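Local coordinates for ribulose bisphosphate carboxylase (Hyperthermus butylicus DSM 5456, PDB 6HUN), which probably catalyses the carboxylation of ribulose 1,5-bisphosphate to two molecules of 3-phosphoglycerate, as a form III Rubisco built of large subunits alone, at residues 423-428 and 443-448; 98-103 and 362-367; 241-246 and 267-272. One frame throughout, in Å; residues are numbered along the deposited sequence.

Interaction 1 of 3, residues 423-428 and 443-448; sequences RQAVEA and RELARA
Gln424 meets Glu444 and Leu445 where two helices near the C-terminal end of the TIM-barrel catalytic domain cross almost perpendicularly, their local axes 92° apart and 9.4 Å from each other at closest approach. The example illustrates how one buried amide can serve two kinds of partner at once. Gln424 sets its CG beside the backbone N (chi1 -63°) and then runs out extended, which carries the amide from helix 415-431 to the first turn of helix 443-452. There OE1 receives the backbone N-H of Leu445, with Leu445 N 3.0 Å from Gln424 OE1 and almost in line with the amide C=O. The other end of the amide turns to a carboxylate: Gln424 NE2 donates a hydrogen bond to Glu444 OE1 at 3.1 Å. This oxygen lies close to the amide plane of Gln424, yet the donor comes down on it from above the carboxylate, the two planes being 78° apart. Glu444 is anchored on its other oxygen by a salt bridge to Arg420, and Arg443 NH2 adds a charge contact to OE1. With an alanine here, the Leu445 N-H would probably lose its acceptor and Glu444 OE1 its amide donor. Tyr438 of the intervening helix 435-438 also touches Gln424. Farther along, Ala425 continues the contact in apolar form. Leu445 runs past the Gln424 side chain in the opposite direction, and its CD1 methyl ends 4.1 Å from Ala425 CB.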
loop_
_atom_site.group_PDB
_atom_site.type_symbol
_atom_site.label_atom_id
_atom_site.label_comp_id
_atom_site.label_asym_id
_atom_site.label_seq_id
_atom_site.Cartn_x
_atom_site.Cartn_y
_atom_site.Cartn_z
ATOM N N ARG A 423 -22.641 21.873 17.801
ATOM C CA ARG A 423 -23.508 21.061 18.660
ATOM C C ARG A 423 -24.951 21.555 18.612
ATOM O O ARG A 423 -25.895 20.757 18.594
ATOM C CB ARG A 423 -22.991 21.075 20.102
ATOM C CG ARG A 423 -21.740 20.220 20.374
ATOM C CD ARG A 423 -22.033 18.695 20.416
ATOM N NE ARG A 423 -22.944 18.277 21.479
ATOM C CZ ARG A 423 -22.575 17.923 22.714
ATOM N NH1 ARG A 423 -21.295 17.954 23.079
ATOM N NH2 ARG A 423 -23.489 17.544 23.604
ATOM N N GLN A 424 -25.147 22.866 18.568
ATOM C CA GLN A 424 -26.518 23.357 18.453
ATOM C C GLN A 424 -27.098 22.993 17.095
ATOM O O GLN A 424 -28.267 22.602 16.998
ATOM C CB GLN A 424 -26.560 24.861 18.686
ATOM C CG GLN A 424 -26.129 25.240 20.066
ATOM C CD GLN A 424 -25.801 26.698 20.181
ATOM O OE1 GLN A 424 -25.655 27.411 19.178
ATOM N NE2 GLN A 424 -25.736 27.178 21.422
ATOM N N ALA A 425 -26.275 23.079 16.040
ATOM C CA ALA A 425 -26.727 22.673 14.718
ATOM C C ALA A 425 -27.132 21.207 14.711
ATOM O O ALA A 425 -28.178 20.853 14.156
ATOM C CB ALA A 425 -25.638 22.950 13.683
ATOM N N VAL A 426 -26.326 20.340 15.347
ATOM C CA VAL A 426 -26.688 18.928 15.467
ATOM C C VAL A 426 -27.953 18.749 16.281
ATOM O O VAL A 426 -28.773 17.866 15.988
ATOM C CB VAL A 426 -25.509 18.146 16.077
ATOM C CG1 VAL A 426 -25.915 16.714 16.483
ATOM C CG2 VAL A 426 -24.419 18.097 15.034
ATOM N N GLU A 427 -28.093 19.552 17.349
ATOM C CA GLU A 427 -29.274 19.528 18.205
ATOM C C GLU A 427 -30.540 19.854 17.420
ATOM O O GLU A 427 -31.554 19.161 17.552
ATOM C CB GLU A 427 -29.085 20.514 19.358
ATOM C CG GLU A 427 -29.959 20.213 20.570
ATOM C CD GLU A 427 -29.554 18.902 21.244
ATOM O OE1 GLU A 427 -28.848 18.950 22.274
ATOM O OE2 GLU A 427 -29.949 17.825 20.743
ATOM N N ALA A 428 -30.479 20.863 16.553
ATOM C CA ALA A 428 -31.629 21.175 15.708
ATOM C C ALA A 428 -32.013 19.984 14.833
ATOM O O ALA A 428 -33.197 19.651 14.712
ATOM C CB ALA A 428 -31.329 22.409 14.862
ATOM N N ARG A 443 -27.167 31.762 20.297
ATOM C CA ARG A 443 -26.255 32.802 19.818
ATOM C C ARG A 443 -25.145 32.224 18.935
ATOM O O ARG A 443 -24.966 32.644 17.786
ATOM C CB ARG A 443 -25.613 33.532 21.008
ATOM C CG ARG A 443 -26.491 34.348 22.000
ATOM C CD ARG A 443 -27.488 33.544 22.859
ATOM N NE ARG A 443 -26.795 32.471 23.556
ATOM C CZ ARG A 443 -27.270 31.232 23.670
ATOM N NH1 ARG A 443 -28.490 30.955 23.223
ATOM N NH2 ARG A 443 -26.556 30.275 24.268
ATOM N N GLU A 444 -24.351 31.300 19.490
ATOM C CA GLU A 444 -23.184 30.759 18.788
ATOM C C GLU A 444 -23.551 30.282 17.383
ATOM O O GLU A 444 -22.912 30.652 16.390
ATOM C CB GLU A 444 -22.562 29.617 19.619
ATOM C CG GLU A 444 -22.108 30.021 21.046
ATOM C CD GLU A 444 -23.232 29.985 22.120
ATOM O OE1 GLU A 444 -24.423 30.001 21.760
ATOM O OE2 GLU A 444 -22.918 29.960 23.334
ATOM N N LEU A 445 -24.593 29.461 17.286
ATOM C CA LEU A 445 -25.100 29.032 15.988
ATOM C C LEU A 445 -25.532 30.209 15.124
ATOM O O LEU A 445 -25.366 30.181 13.893
ATOM C CB LEU A 445 -26.287 28.097 16.189
ATOM C CG LEU A 445 -27.028 27.768 14.889
ATOM C CD1 LEU A 445 -26.100 27.027 13.906
ATOM C CD2 LEU A 445 -28.345 27.042 15.076
ATOM N N ALA A 446 -26.150 31.230 15.739
ATOM C CA ALA A 446 -26.687 32.327 14.952
ATOM C C ALA A 446 -25.605 32.881 14.040
ATOM O O ALA A 446 -25.813 33.033 12.828
ATOM C CB ALA A 446 -27.275 33.411 15.870
ATOM N N ARG A 447 -24.403 33.079 14.588
ATOM C CA ARG A 447 -23.350 33.682 13.786
ATOM C C ARG A 447 -22.731 32.697 12.802
ATOM O O ARG A 447 -22.193 33.114 11.768
ATOM C CB ARG A 447 -22.284 34.295 14.691
ATOM C CG ARG A 447 -22.615 35.749 15.023
ATOM C CD ARG A 447 -22.401 36.121 16.474
ATOM N NE ARG A 447 -20.979 36.190 16.809
ATOM C CZ ARG A 447 -20.087 37.001 16.234
ATOM N NH1 ARG A 447 -20.439 37.843 15.266
ATOM N NH2 ARG A 447 -18.822 36.972 16.636
ATOM N N ALA A 448 -22.794 31.398 13.105
ATOM C CA ALA A 448 -22.388 30.392 12.135
ATOM C C ALA A 448 -23.234 30.493 10.874
ATOM O O ALA A 448 -22.704 30.431 9.756
ATOM C CB ALA A 448 -22.499 28.999 12.763
#

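Interaction 2 of 3, residues 98-103 and 362-367; sequences SWLVWV and DLFHLE
This is an apolar contact between domains, with a water set at one end: Leu100 and Trp102, on a strand of the mixed sheet of the N-terminal domain, pack against Leu363, Phe364 and Leu366 of a loop belonging to the TIM-barrel catalytic domain. Alternation along strand 99-105 explains the pairing, since the two residues project from the same face, while Val101 between them lies against helix 55-65. Leu100 CD1 comes 3.6 Å from Leu363 CB and also stands over the centre of the Phe364 ring, a CH-pi contact with CD1 4.2 Å from the centroid and only 4° off the normal. Leu100 CD2 lies over the same face nearer its margin, 4.0 Å from Phe364 CE2. Although Phe364 directs its CB away from the strand, its CG lies beside the backbone N (chi1 -75°), which brings the ring back toward Leu100. That backbone N is held by Asp362 OD1 in an Asx turn, and Asp362 OD2 uses its syn lone pair to take the in-plane N-H of His365 ND1. One carboxylate thus uses both oxygens within the loop, holding the Phe364 backbone and the His365 ring. Trp102 crosses Leu363 at about a right angle, its CZ2 lying 4.1 Å from Leu363 CB, and strand residue Arg90 makes a cation-pi contact with the indole. Leu366 CD2 reaches the indole edge near the ring plane. The pyrrole N-H is satisfied by water, Trp102 NE1 donating at 3.1 Å. The same water donates to Leu363 O at 2.6 Å and His365 O at 3.0 Å.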
loop_
_atom_site.group_PDB
_atom_site.type_symbol
_atom_site.label_atom_id
_atom_site.label_comp_id
_atom_site.label_asym_id
_atom_site.label_seq_id
_atom_site.Cartn_x
_atom_site.Cartn_y
_atom_site.Cartn_z
ATOM N N SER A 98 -14.416 -2.047 -22.033
ATOM C CA SER A 98 -14.154 -2.783 -20.811
ATOM C C SER A 98 -15.342 -3.686 -20.499
ATOM O O SER A 98 -16.466 -3.483 -20.990
ATOM C CB SER A 98 -13.847 -1.814 -19.648
ATOM O OG SER A 98 -15.018 -1.121 -19.268
ATOM N N TRP A 99 -15.059 -4.730 -19.733
ATOM C CA TRP A 99 -16.018 -5.745 -19.348
ATOM C C TRP A 99 -15.986 -5.913 -17.837
ATOM O O TRP A 99 -14.934 -5.758 -17.199
ATOM C CB TRP A 99 -15.670 -7.068 -19.996
ATOM C CG TRP A 99 -15.684 -7.065 -21.510
ATOM C CD1 TRP A 99 -14.931 -6.306 -22.373
ATOM C CD2 TRP A 99 -16.514 -7.874 -22.313
ATOM N NE1 TRP A 99 -15.251 -6.610 -23.662
ATOM C CE2 TRP A 99 -16.221 -7.574 -23.659
ATOM C CE3 TRP A 99 -17.456 -8.849 -22.026
ATOM C CZ2 TRP A 99 -16.833 -8.213 -24.698
ATOM C CZ3 TRP A 99 -18.085 -9.470 -23.055
ATOM C CH2 TRP A 99 -17.779 -9.155 -24.384
ATOM N N LEU A 100 -17.122 -6.264 -17.258
ATOM C CA LEU A 100 -17.095 -6.847 -15.930
ATOM C C LEU A 100 -16.852 -8.337 -16.092
ATOM O O LEU A 100 -17.503 -9.012 -16.914
ATOM C CB LEU A 100 -18.384 -6.578 -15.141
ATOM C CG LEU A 100 -18.614 -5.090 -14.816
ATOM C CD1 LEU A 100 -19.995 -4.882 -14.083
ATOM C CD2 LEU A 100 -17.536 -4.534 -13.896
ATOM N N VAL A 101 -15.941 -8.861 -15.286
ATOM C CA VAL A 101 -15.634 -10.274 -15.256
ATOM C C VAL A 101 -15.773 -10.757 -13.828
ATOM O O VAL A 101 -15.116 -10.235 -12.922
ATOM C CB VAL A 101 -14.220 -10.591 -15.788
ATOM C CG1 VAL A 101 -13.977 -12.108 -15.719
ATOM C CG2 VAL A 101 -14.049 -10.084 -17.204
ATOM N N TRP A 102 -16.563 -11.800 -13.625
ATOM C CA TRP A 102 -16.633 -12.445 -12.328
ATOM C C TRP A 102 -15.725 -13.655 -12.328
ATOM O O TRP A 102 -15.818 -14.521 -13.215
ATOM C CB TRP A 102 -18.062 -12.897 -11.974
ATOM C CG TRP A 102 -19.030 -11.779 -11.722
ATOM C CD1 TRP A 102 -19.571 -11.422 -10.517
ATOM C CD2 TRP A 102 -19.602 -10.890 -12.693
ATOM N NE1 TRP A 102 -20.422 -10.377 -10.682
ATOM C CE2 TRP A 102 -20.464 -10.027 -12.006
ATOM C CE3 TRP A 102 -19.468 -10.742 -14.074
ATOM C CZ2 TRP A 102 -21.186 -9.019 -12.654
ATOM C CZ3 TRP A 102 -20.171 -9.761 -14.710
ATOM C CH2 TRP A 102 -21.030 -8.911 -14.008
ATOM N N VAL A 103 -14.908 -13.756 -11.295
ATOM C CA VAL A 103 -13.984 -14.866 -11.115
ATOM C C VAL A 103 -14.277 -15.498 -9.768
ATOM O O VAL A 103 -14.380 -14.800 -8.755
ATOM C CB VAL A 103 -12.508 -14.416 -11.198
ATOM C CG1 VAL A 103 -11.553 -15.656 -11.122
ATOM C CG2 VAL A 103 -12.275 -13.674 -12.463
ATOM N N ASP A 362 -27.487 -3.405 -10.177
ATOM C CA ASP A 362 -26.144 -2.893 -9.927
ATOM C C ASP A 362 -25.170 -4.068 -10.004
ATOM O O ASP A 362 -25.165 -4.927 -9.120
ATOM C CB ASP A 362 -26.080 -2.191 -8.571
ATOM C CG ASP A 362 -24.654 -1.856 -8.145
ATOM O OD1 ASP A 362 -23.756 -1.722 -9.035
ATOM O OD2 ASP A 362 -24.419 -1.729 -6.898
ATOM N N LEU A 363 -24.314 -4.091 -11.030
ATOM C CA LEU A 363 -23.396 -5.207 -11.228
ATOM C C LEU A 363 -22.016 -4.947 -10.635
ATOM O O LEU A 363 -21.191 -5.867 -10.602
ATOM C CB LEU A 363 -23.283 -5.529 -12.719
ATOM C CG LEU A 363 -24.593 -5.945 -13.407
ATOM C CD1 LEU A 363 -24.363 -5.999 -14.890
ATOM C CD2 LEU A 363 -25.034 -7.311 -12.880
ATOM N N PHE A 364 -21.766 -3.741 -10.119
ATOM C CA PHE A 364 -20.448 -3.351 -9.643
ATOM C C PHE A 364 -20.185 -3.757 -8.193
ATOM O O PHE A 364 -19.073 -3.549 -7.697
ATOM C CB PHE A 364 -20.287 -1.841 -9.770
ATOM C CG PHE A 364 -20.074 -1.383 -11.177
ATOM C CD1 PHE A 364 -21.160 -1.100 -11.991
ATOM C CD2 PHE A 364 -18.792 -1.210 -11.676
ATOM C CE1 PHE A 364 -20.972 -0.673 -13.303
ATOM C CE2 PHE A 364 -18.594 -0.780 -12.978
ATOM C CZ PHE A 364 -19.644 -0.535 -13.803
ATOM N N HIS A 365 -21.191 -4.295 -7.499
ATOM C CA HIS A 365 -21.052 -4.695 -6.111
ATOM C C HIS A 365 -21.716 -6.058 -5.968
ATOM O O HIS A 365 -22.569 -6.436 -6.779
ATOM C CB HIS A 365 -21.709 -3.693 -5.112
ATOM C CG HIS A 365 -21.269 -2.276 -5.292
ATOM N ND1 HIS A 365 -22.065 -1.323 -5.893
ATOM C CD2 HIS A 365 -20.125 -1.647 -4.937
ATOM C CE1 HIS A 365 -21.409 -0.173 -5.937
ATOM N NE2 HIS A 365 -20.245 -0.335 -5.342
ATOM N N LEU A 366 -21.342 -6.772 -4.923
ATOM C CA LEU A 366 -21.855 -8.122 -4.683
ATOM C C LEU A 366 -22.610 -8.159 -3.371
ATOM O O LEU A 366 -22.391 -7.340 -2.487
ATOM C CB LEU A 366 -20.696 -9.129 -4.620
ATOM C CG LEU A 366 -19.920 -9.288 -5.934
ATOM C CD1 LEU A 366 -18.476 -9.742 -5.711
ATOM C CD2 LEU A 366 -20.641 -10.267 -6.797
ATOM N N GLU A 367 -23.499 -9.121 -3.223
ATOM C CA GLU A 367 -24.177 -9.276 -1.939
ATOM C C GLU A 367 -23.145 -9.737 -0.908
ATOM O O GLU A 367 -22.232 -10.488 -1.251
ATOM C CB GLU A 367 -25.335 -10.266 -2.138
ATOM C CG GLU A 367 -25.705 -11.083 -0.967
ATOM C CD GLU A 367 -26.822 -12.040 -1.310
ATOM O OE1 GLU A 367 -27.793 -11.633 -2.002
ATOM O OE2 GLU A 367 -26.700 -13.216 -0.913
HETATM O O HOH W 1 -21.751 -7.986 -9.205
#

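Interaction 3 of 3, residues 241-246 and 267-272; sequences LANVTA and MIDFLT
Thr245 OG1 is gripped on two sides: it accepts the backbone N-H of Asp269 at 2.8 Å from Asp269 N, and it donates a hydrogen bond to Asn243 OD1 at 2.7 Å. That amide oxygen also takes the backbone N-H of Thr245, closing an Asx turn after the Asn243-Met267 bridge. The result shows how side chains can extend a sheet's bonding beyond its last regular pair. Before the turn the ladder is ordinary parallel pairing, with Met267 N bonded to Ala242 O at 2.8 Å and Val244 N to Met267 O at 2.9 Å, around that bridge. The local strand directions nevertheless diverge by 43°, as befits a closed barrel. Asn243 places its CG opposite the backbone N (chi1 -162°), which sends the amide along the sheet toward Asp269. There ND2 makes a weak bond to Asp269 OD1 at 3.4 Å, the amide and carboxylate planes 66° apart; ND2 also hydrogen-bonds Asp205 O. On the same face as Asn243, Met267 bends at its last torsion to bring CE within 3.4 Å of Asn243 ND2. The contact borders the predicted active site: Asp269 touches His295, the predicted proton acceptor, and Leu241 lies near Lys203, the predicted carbamate site. The two strands form a beta-alpha-beta unit with helix 248-260, which covers Ala242, Val244 and Ile268 from outside; strands 201-203 and 291-295 flank the pair, while Pro116 of the second subunit packs on Thr245 and Thr272.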
loop_
_atom_site.group_PDB
_atom_site.type_symbol
_atom_site.label_atom_id
_atom_site.label_comp_id
_atom_site.label_asym_id
_atom_site.label_seq_id
_atom_site.Cartn_x
_atom_site.Cartn_y
_atom_site.Cartn_z
ATOM N N LEU A 241 -7.839 10.944 19.018
ATOM C CA LEU A 241 -7.481 9.991 17.947
ATOM C C LEU A 241 -5.996 10.241 17.710
ATOM O O LEU A 241 -5.604 11.044 16.867
ATOM C CB LEU A 241 -8.348 10.168 16.684
ATOM C CG LEU A 241 -9.883 10.179 16.863
ATOM C CD1 LEU A 241 -10.660 10.543 15.556
ATOM C CD2 LEU A 241 -10.390 8.850 17.463
ATOM N N ALA A 242 -5.164 9.544 18.485
ATOM C CA ALA A 242 -3.721 9.737 18.484
ATOM C C ALA A 242 -3.110 8.929 17.365
ATOM O O ALA A 242 -3.334 7.717 17.273
ATOM C CB ALA A 242 -3.098 9.287 19.811
ATOM N N ASN A 243 -2.302 9.582 16.545
ATOM C CA ASN A 243 -1.741 8.916 15.367
ATOM C C ASN A 243 -0.518 8.074 15.782
ATOM O O ASN A 243 0.531 8.620 16.135
ATOM C CB ASN A 243 -1.393 9.951 14.309
ATOM C CG ASN A 243 -1.235 9.318 12.928
ATOM O OD1 ASN A 243 -0.947 8.154 12.831
ATOM N ND2 ASN A 243 -1.526 10.064 11.864
ATOM N N VAL A 244 -0.660 6.753 15.725
ATOM C CA VAL A 244 0.411 5.819 16.104
ATOM C C VAL A 244 1.122 5.267 14.882
ATOM O O VAL A 244 1.899 4.296 14.996
ATOM C CB VAL A 244 -0.119 4.673 16.994
ATOM C CG1 VAL A 244 -0.700 5.213 18.315
ATOM C CG2 VAL A 244 -1.190 3.857 16.223
ATOM N N THR A 245 0.860 5.844 13.706
ATOM C CA THR A 245 1.537 5.435 12.472
ATOM C C THR A 245 3.053 5.516 12.663
ATOM O O THR A 245 3.609 6.581 12.951
ATOM C CB THR A 245 1.046 6.314 11.316
ATOM O OG1 THR A 245 -0.408 6.171 11.145
ATOM C CG2 THR A 245 1.746 5.917 9.956
ATOM N N ALA A 246 3.738 4.372 12.425
ATOM C CA ALA A 246 5.145 4.273 12.833
ATOM C C ALA A 246 5.679 2.906 12.426
ATOM O O ALA A 246 4.895 1.996 12.108
ATOM C CB ALA A 246 5.284 4.479 14.337
ATOM N N MET A 267 -5.226 6.079 16.117
ATOM C CA MET A 267 -5.393 6.237 14.687
ATOM C C MET A 267 -4.195 5.644 13.975
ATOM O O MET A 267 -3.056 5.822 14.425
ATOM C CB MET A 267 -5.536 7.734 14.331
ATOM C CG MET A 267 -5.528 8.033 12.847
ATOM S SD MET A 267 -5.835 9.847 12.859
ATOM C CE MET A 267 -4.863 10.395 11.482
ATOM N N ILE A 268 -4.456 5.011 12.826
ATOM C CA ILE A 268 -3.387 4.432 12.004
ATOM C C ILE A 268 -3.681 4.703 10.530
ATOM O O ILE A 268 -4.839 4.640 10.077
ATOM C CB ILE A 268 -3.194 2.946 12.263
ATOM C CG1 ILE A 268 -1.992 2.455 11.422
ATOM C CG2 ILE A 268 -4.440 2.126 11.863
ATOM C CD1 ILE A 268 -1.481 1.165 11.924
ATOM N N ASP A 269 -2.644 5.138 9.829
ATOM C CA ASP A 269 -2.735 5.347 8.372
ATOM C C ASP A 269 -2.553 3.970 7.788
ATOM O O ASP A 269 -1.442 3.506 7.593
ATOM C CB ASP A 269 -1.666 6.310 7.903
ATOM C CG ASP A 269 -1.716 7.685 8.565
ATOM O OD1 ASP A 269 -2.620 8.055 9.360
ATOM O OD2 ASP A 269 -0.809 8.474 8.246
ATOM N N PHE A 270 -3.656 3.255 7.514
ATOM C CA PHE A 270 -3.454 1.827 7.283
ATOM C C PHE A 270 -2.901 1.512 5.889
ATOM O O PHE A 270 -2.529 0.367 5.652
ATOM C CB PHE A 270 -4.771 1.065 7.534
ATOM C CG PHE A 270 -5.946 1.500 6.646
ATOM C CD1 PHE A 270 -6.217 0.838 5.447
ATOM C CD2 PHE A 270 -6.816 2.510 7.066
ATOM C CE1 PHE A 270 -7.305 1.205 4.678
ATOM C CE2 PHE A 270 -7.913 2.937 6.286
ATOM C CZ PHE A 270 -8.176 2.266 5.126
ATOM N N LEU A 271 -2.939 2.459 4.952
ATOM C CA LEU A 271 -2.337 2.178 3.635
ATOM C C LEU A 271 -0.883 2.584 3.599
ATOM O O LEU A 271 -0.096 1.926 2.890
ATOM C CB LEU A 271 -3.117 2.893 2.500
ATOM C CG LEU A 271 -4.542 2.280 2.438
ATOM C CD1 LEU A 271 -5.316 3.201 1.453
ATOM C CD2 LEU A 271 -4.571 0.810 2.072
ATOM N N THR A 272 -0.465 3.579 4.388
ATOM C CA THR A 272 0.965 3.940 4.385
ATOM C C THR A 272 1.786 3.139 5.397
ATOM O O THR A 272 2.960 2.822 5.094
ATOM C CB THR A 272 1.130 5.452 4.659
ATOM O OG1 THR A 272 0.710 5.779 5.987
ATOM C CG2 THR A 272 0.322 6.300 3.647
#

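Overall arrangement
The three contacts mark separate places in one Rubisco chain. Interaction 3 lies in the barrel wall, between adjacent strands at the active site and beside the second subunit. Interaction 2 joins segments 259 residues apart, pairing strand 99-105 of the N-terminal domain with a late loop of the catalytic domain, and these segments bracket interaction 3 in sequence. Interaction 1 follows both, joining helices 415-431 and 443-452, and shares the catalytic domain with interaction 3. None touches another: centres lie about 32 Å apart between interaction 3 and either of the others, and about 44 Å between interactions 1 and 2. Interactions 2 and 3 lie on opposite sides of the chain's centre. Two contacts thus hold the catalytic domain together internally and the third joins it to the N-terminal domain.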